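Local coordinates for protein lectin 2 (Agrocybe aegerita, PDB 4TQJ) that recognises and binds the non-reducing terminal N-acetylglucosamine of glycans as a fungal lectin built on a beta-propeller, at residues W167-V179 with I218-V232. The protein carries 1 engineered substitution. Residues are numbered along the deposited sequence; the frame is centred on the assembly and turned at random.
Sequences WRLDRHLRFLADV and IDAGGWKIGDHPRFV
D170 and I225 meet where the loop before strand 173-177 passes the one before strand 230-233: the carbonyl O of D170 lies 3.4 Å from I225 CG1, and water 1 links the same oxygen to the backbone N of I225. At R171 the side chain crosses I218 at about a right angle, one guanidinium face lying on I218 CD1, with NH1 3.5 Å from that methyl. The R171 chain, bent at chi3 (56°), brings its end back toward residues 218-219, where D219 OD2 approaches the edge of the group and forms a long salt bridge with NH2 (3.5 Å); the main carboxylate partner of NH2 is D192, in a salt bridge through OD1, which also accepts from H172 NE2. The carbonyl O of R171 takes water 2, held by I218 N, and water 3, which joins it to W223 O and R230 NH2. L173 meets I225 tip to tip, CD2 to CD1 at 3.6 Å, while its CD1 sits over the centre of one face of the R230 guanidinium, 3.5 Å above the plane. W223 CB covers the opposite face, and the carbonyl O of H228 accepts R230 NE nearly end-on (2.9 Å), so the buried arginine is clamped flat. F175 turns its ring edge to the carbonyl O of R230, CE1 3.5 Å away, and its CD1 packs on V232 CG2, the methyl that also touches A177 CB. The two strands run nearly parallel, 18° apart and 8.6 Å between axes, in successive propeller blades; strand 173-177 lies between strands 4-5 and 186-190, and strand 230-233 is outermost in its sheet, beside strand 242-246, all pairs antiparallel.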
# COMPACT_ATOMS: atom_id res chain seq x y z
N TRP A 167 31.26 -24.67 -0.75
CA TRP A 167 30.64 -23.55 -0.04
C TRP A 167 29.98 -24.03 1.27
O TRP A 167 29.28 -25.05 1.30
CB TRP A 167 29.70 -22.76 -0.95
CG TRP A 167 30.47 -22.04 -2.02
CD1 TRP A 167 30.99 -22.58 -3.17
CD2 TRP A 167 30.86 -20.66 -2.02
NE1 TRP A 167 31.66 -21.62 -3.89
CE2 TRP A 167 31.59 -20.43 -3.21
CE3 TRP A 167 30.65 -19.59 -1.15
CZ2 TRP A 167 32.12 -19.18 -3.54
CZ3 TRP A 167 31.17 -18.34 -1.48
CH2 TRP A 167 31.90 -18.15 -2.67
N ARG A 168 30.25 -23.29 2.34
CA ARG A 168 29.80 -23.65 3.68
C ARG A 168 29.19 -22.47 4.41
O ARG A 168 29.75 -21.36 4.42
CB ARG A 168 30.98 -24.18 4.52
CG ARG A 168 31.66 -25.42 3.96
CD ARG A 168 30.78 -26.67 4.14
NE ARG A 168 31.44 -27.88 3.67
CZ ARG A 168 31.36 -28.33 2.42
NH1 ARG A 168 30.66 -27.67 1.51
NH2 ARG A 168 31.99 -29.45 2.08
N LEU A 169 28.06 -22.72 5.07
CA LEU A 169 27.40 -21.70 5.86
C LEU A 169 28.23 -21.24 7.05
O LEU A 169 28.05 -20.12 7.52
CB LEU A 169 26.03 -22.19 6.30
CG LEU A 169 25.11 -22.31 5.09
CD1 LEU A 169 23.96 -23.25 5.39
CD2 LEU A 169 24.63 -20.93 4.66
N ASP A 170 29.14 -22.08 7.54
CA ASP A 170 30.02 -21.66 8.63
C ASP A 170 31.30 -20.92 8.18
O ASP A 170 32.09 -20.48 9.01
CB ASP A 170 30.34 -22.82 9.59
CG ASP A 170 31.21 -23.91 8.96
OD1 ASP A 170 31.45 -23.89 7.73
OD2 ASP A 170 31.64 -24.81 9.71
N ARG A 171 31.48 -20.76 6.87
CA ARG A 171 32.69 -20.15 6.35
C ARG A 171 32.48 -19.00 5.36
O ARG A 171 33.27 -18.07 5.31
CB ARG A 171 33.57 -21.24 5.70
CG ARG A 171 34.11 -22.25 6.71
CD ARG A 171 34.94 -23.37 6.05
NE ARG A 171 36.05 -22.85 5.27
CZ ARG A 171 37.22 -22.47 5.78
NH1 ARG A 171 37.44 -22.54 7.09
NH2 ARG A 171 38.17 -22.01 4.97
N HIS A 172 31.39 -19.07 4.61
CA HIS A 172 31.19 -18.25 3.41
C HIS A 172 29.83 -17.56 3.40
O HIS A 172 28.93 -17.95 4.15
CB HIS A 172 31.33 -19.13 2.17
CG HIS A 172 32.53 -20.03 2.21
ND1 HIS A 172 32.45 -21.40 2.07
CD2 HIS A 172 33.84 -19.75 2.43
CE1 HIS A 172 33.66 -21.92 2.18
NE2 HIS A 172 34.52 -20.94 2.40
N LEU A 173 29.69 -16.55 2.55
CA LEU A 173 28.44 -15.80 2.41
C LEU A 173 28.02 -15.76 0.95
O LEU A 173 28.85 -15.56 0.06
CB LEU A 173 28.61 -14.37 2.91
CG LEU A 173 29.00 -14.25 4.39
CD1 LEU A 173 29.52 -12.85 4.67
CD2 LEU A 173 27.81 -14.59 5.30
N ARG A 174 26.73 -15.92 0.69
CA ARG A 174 26.24 -15.85 -0.67
C ARG A 174 25.02 -14.96 -0.74
O ARG A 174 24.00 -15.26 -0.13
CB ARG A 174 25.95 -17.25 -1.22
CG ARG A 174 27.23 -18.02 -1.63
CD ARG A 174 27.00 -19.53 -1.68
NE ARG A 174 26.76 -20.06 -0.34
CZ ARG A 174 26.45 -21.32 -0.06
NH1 ARG A 174 26.33 -22.22 -1.02
NH2 ARG A 174 26.24 -21.68 1.20
N PHE A 175 25.14 -13.86 -1.47
CA PHE A 175 24.09 -12.84 -1.55
C PHE A 175 23.71 -12.60 -3.01
O PHE A 175 24.40 -13.04 -3.92
CB PHE A 175 24.58 -11.50 -0.97
CG PHE A 175 25.05 -11.56 0.47
CD1 PHE A 175 25.94 -10.59 0.94
CD2 PHE A 175 24.58 -12.51 1.35
CE1 PHE A 175 26.37 -10.59 2.26
CE2 PHE A 175 25.00 -12.52 2.68
CZ PHE A 175 25.90 -11.55 3.12
N LEU A 176 22.63 -11.87 -3.22
CA LEU A 176 22.24 -11.45 -4.56
C LEU A 176 22.14 -9.93 -4.53
O LEU A 176 21.54 -9.38 -3.63
CB LEU A 176 20.90 -12.05 -4.95
CG LEU A 176 20.77 -13.58 -4.97
CD1 LEU A 176 19.29 -13.99 -5.14
CD2 LEU A 176 21.66 -14.19 -6.05
N ALA A 177 22.76 -9.27 -5.49
CA ALA A 177 22.75 -7.82 -5.56
C ALA A 177 23.17 -7.39 -6.94
O ALA A 177 23.91 -8.09 -7.61
CB ALA A 177 23.69 -7.23 -4.51
N ASP A 178 22.72 -6.22 -7.37
CA ASP A 178 23.20 -5.68 -8.63
C ASP A 178 24.51 -4.97 -8.40
O ASP A 178 24.54 -3.87 -7.84
CB ASP A 178 22.18 -4.71 -9.24
CG ASP A 178 22.59 -4.26 -10.63
OD1 ASP A 178 23.56 -4.82 -11.16
OD2 ASP A 178 21.93 -3.36 -11.17
N VAL A 179 25.61 -5.61 -8.80
CA VAL A 179 26.93 -5.00 -8.72
C VAL A 179 27.43 -4.58 -10.11
O VAL A 179 28.28 -3.70 -10.22
CB VAL A 179 27.96 -5.94 -8.07
CG1 VAL A 179 27.54 -6.32 -6.66
CG2 VAL A 179 28.15 -7.19 -8.90
N ILE A 218 37.26 -15.54 4.87
CA ILE A 218 37.80 -16.25 6.01
C ILE A 218 39.33 -16.44 5.90
O ILE A 218 40.04 -16.35 6.90
CB ILE A 218 37.07 -17.59 6.22
CG1 ILE A 218 37.53 -18.27 7.51
CG2 ILE A 218 37.18 -18.48 4.98
CD1 ILE A 218 36.55 -19.30 8.00
N ASP A 219 39.82 -16.66 4.69
CA ASP A 219 41.26 -16.83 4.47
C ASP A 219 41.87 -15.72 3.63
O ASP A 219 42.90 -15.91 2.98
CB ASP A 219 41.56 -18.21 3.87
CG ASP A 219 41.49 -19.30 4.90
OD1 ASP A 219 41.62 -18.97 6.10
OD2 ASP A 219 41.30 -20.47 4.53
N ALA A 220 41.21 -14.56 3.66
CA ALA A 220 41.77 -13.32 3.13
C ALA A 220 41.30 -12.18 4.01
O ALA A 220 40.23 -11.61 3.79
CB ALA A 220 41.33 -13.10 1.69
N GLY A 221 42.09 -11.87 5.03
CA GLY A 221 41.73 -10.80 5.95
C GLY A 221 41.15 -11.32 7.24
O GLY A 221 40.83 -10.53 8.14
N GLY A 222 41.02 -12.64 7.34
CA GLY A 222 40.56 -13.27 8.57
C GLY A 222 39.11 -13.00 8.95
O GLY A 222 38.76 -12.99 10.13
N TRP A 223 38.26 -12.77 7.96
CA TRP A 223 36.84 -12.47 8.20
C TRP A 223 36.05 -13.72 8.62
O TRP A 223 35.91 -14.64 7.83
CB TRP A 223 36.23 -11.86 6.93
CG TRP A 223 36.82 -10.50 6.64
CD1 TRP A 223 38.03 -10.22 6.06
CD2 TRP A 223 36.24 -9.24 6.98
NE1 TRP A 223 38.23 -8.86 6.01
CE2 TRP A 223 37.14 -8.23 6.58
CE3 TRP A 223 35.04 -8.85 7.59
CZ2 TRP A 223 36.88 -6.87 6.75
CZ3 TRP A 223 34.78 -7.50 7.77
CH2 TRP A 223 35.70 -6.52 7.35
N LYS A 224 35.52 -13.74 9.84
CA LYS A 224 34.78 -14.92 10.30
C LYS A 224 33.26 -14.74 10.35
O LYS A 224 32.76 -13.66 10.71
CB LYS A 224 35.28 -15.39 11.67
CG LYS A 224 36.77 -15.65 11.76
CD LYS A 224 37.08 -16.10 13.18
CE LYS A 224 38.56 -16.00 13.52
NZ LYS A 224 38.79 -16.27 14.98
N ILE A 225 32.54 -15.80 10.01
CA ILE A 225 31.07 -15.77 9.99
C ILE A 225 30.44 -15.20 11.27
O ILE A 225 29.53 -14.37 11.22
CB ILE A 225 30.49 -17.16 9.64
CG1 ILE A 225 30.80 -17.50 8.18
CG2 ILE A 225 28.97 -17.18 9.85
CD1 ILE A 225 30.17 -16.49 7.19
N GLY A 226 30.88 -15.59 12.45
CA GLY A 226 30.17 -14.99 13.58
C GLY A 226 30.44 -13.49 13.69
O GLY A 226 29.58 -12.59 13.57
N ASP A 227 31.72 -13.25 13.82
CA ASP A 227 32.27 -12.12 14.51
C ASP A 227 32.39 -10.89 13.63
O ASP A 227 32.49 -9.78 14.15
CB ASP A 227 33.64 -12.59 14.99
CG ASP A 227 33.59 -13.98 15.61
OD1 ASP A 227 34.49 -14.81 15.36
OD2 ASP A 227 32.63 -14.24 16.35
N HIS A 228 32.38 -11.09 12.32
CA HIS A 228 32.64 -10.03 11.35
C HIS A 228 31.60 -10.02 10.25
O HIS A 228 31.84 -10.53 9.15
CB HIS A 228 34.02 -10.21 10.72
CG HIS A 228 35.12 -10.37 11.72
ND1 HIS A 228 35.86 -11.53 11.83
CD2 HIS A 228 35.58 -9.54 12.68
CE1 HIS A 228 36.74 -11.40 12.80
NE2 HIS A 228 36.59 -10.20 13.34
N PRO A 229 30.43 -9.43 10.54
CA PRO A 229 29.34 -9.32 9.57
C PRO A 229 29.75 -8.57 8.30
O PRO A 229 30.49 -7.60 8.38
CB PRO A 229 28.26 -8.54 10.34
CG PRO A 229 28.96 -7.91 11.51
CD PRO A 229 30.07 -8.85 11.85
N ARG A 230 29.29 -9.05 7.15
CA ARG A 230 29.54 -8.38 5.88
C ARG A 230 28.24 -8.14 5.13
O ARG A 230 27.31 -8.95 5.20
CB ARG A 230 30.49 -9.20 5.00
CG ARG A 230 31.96 -9.03 5.40
CD ARG A 230 32.71 -10.36 5.26
NE ARG A 230 32.40 -11.26 6.37
CZ ARG A 230 32.63 -12.57 6.37
NH1 ARG A 230 33.17 -13.16 5.30
NH2 ARG A 230 32.31 -13.30 7.44
N PHE A 231 28.20 -7.03 4.40
CA PHE A 231 26.98 -6.59 3.73
C PHE A 231 27.26 -6.12 2.32
O PHE A 231 28.36 -5.66 1.99
CB PHE A 231 26.37 -5.41 4.49
CG PHE A 231 26.26 -5.63 5.97
CD1 PHE A 231 25.09 -6.16 6.51
CD2 PHE A 231 27.30 -5.29 6.81
CE1 PHE A 231 24.97 -6.35 7.88
CE2 PHE A 231 27.19 -5.49 8.19
CZ PHE A 231 26.02 -6.01 8.72
N VAL A 232 26.23 -6.19 1.48
CA VAL A 232 26.29 -5.52 0.18
C VAL A 232 25.21 -4.45 0.15
O VAL A 232 24.08 -4.69 0.57
CB VAL A 232 26.13 -6.50 -0.99
CG1 VAL A 232 27.39 -7.35 -1.10
CG2 VAL A 232 24.91 -7.37 -0.79
O HOH W 1 33.70 -18.47 9.81
O HOH W 2 34.52 -15.91 3.76
O HOH W 3 33.63 -15.88 7.04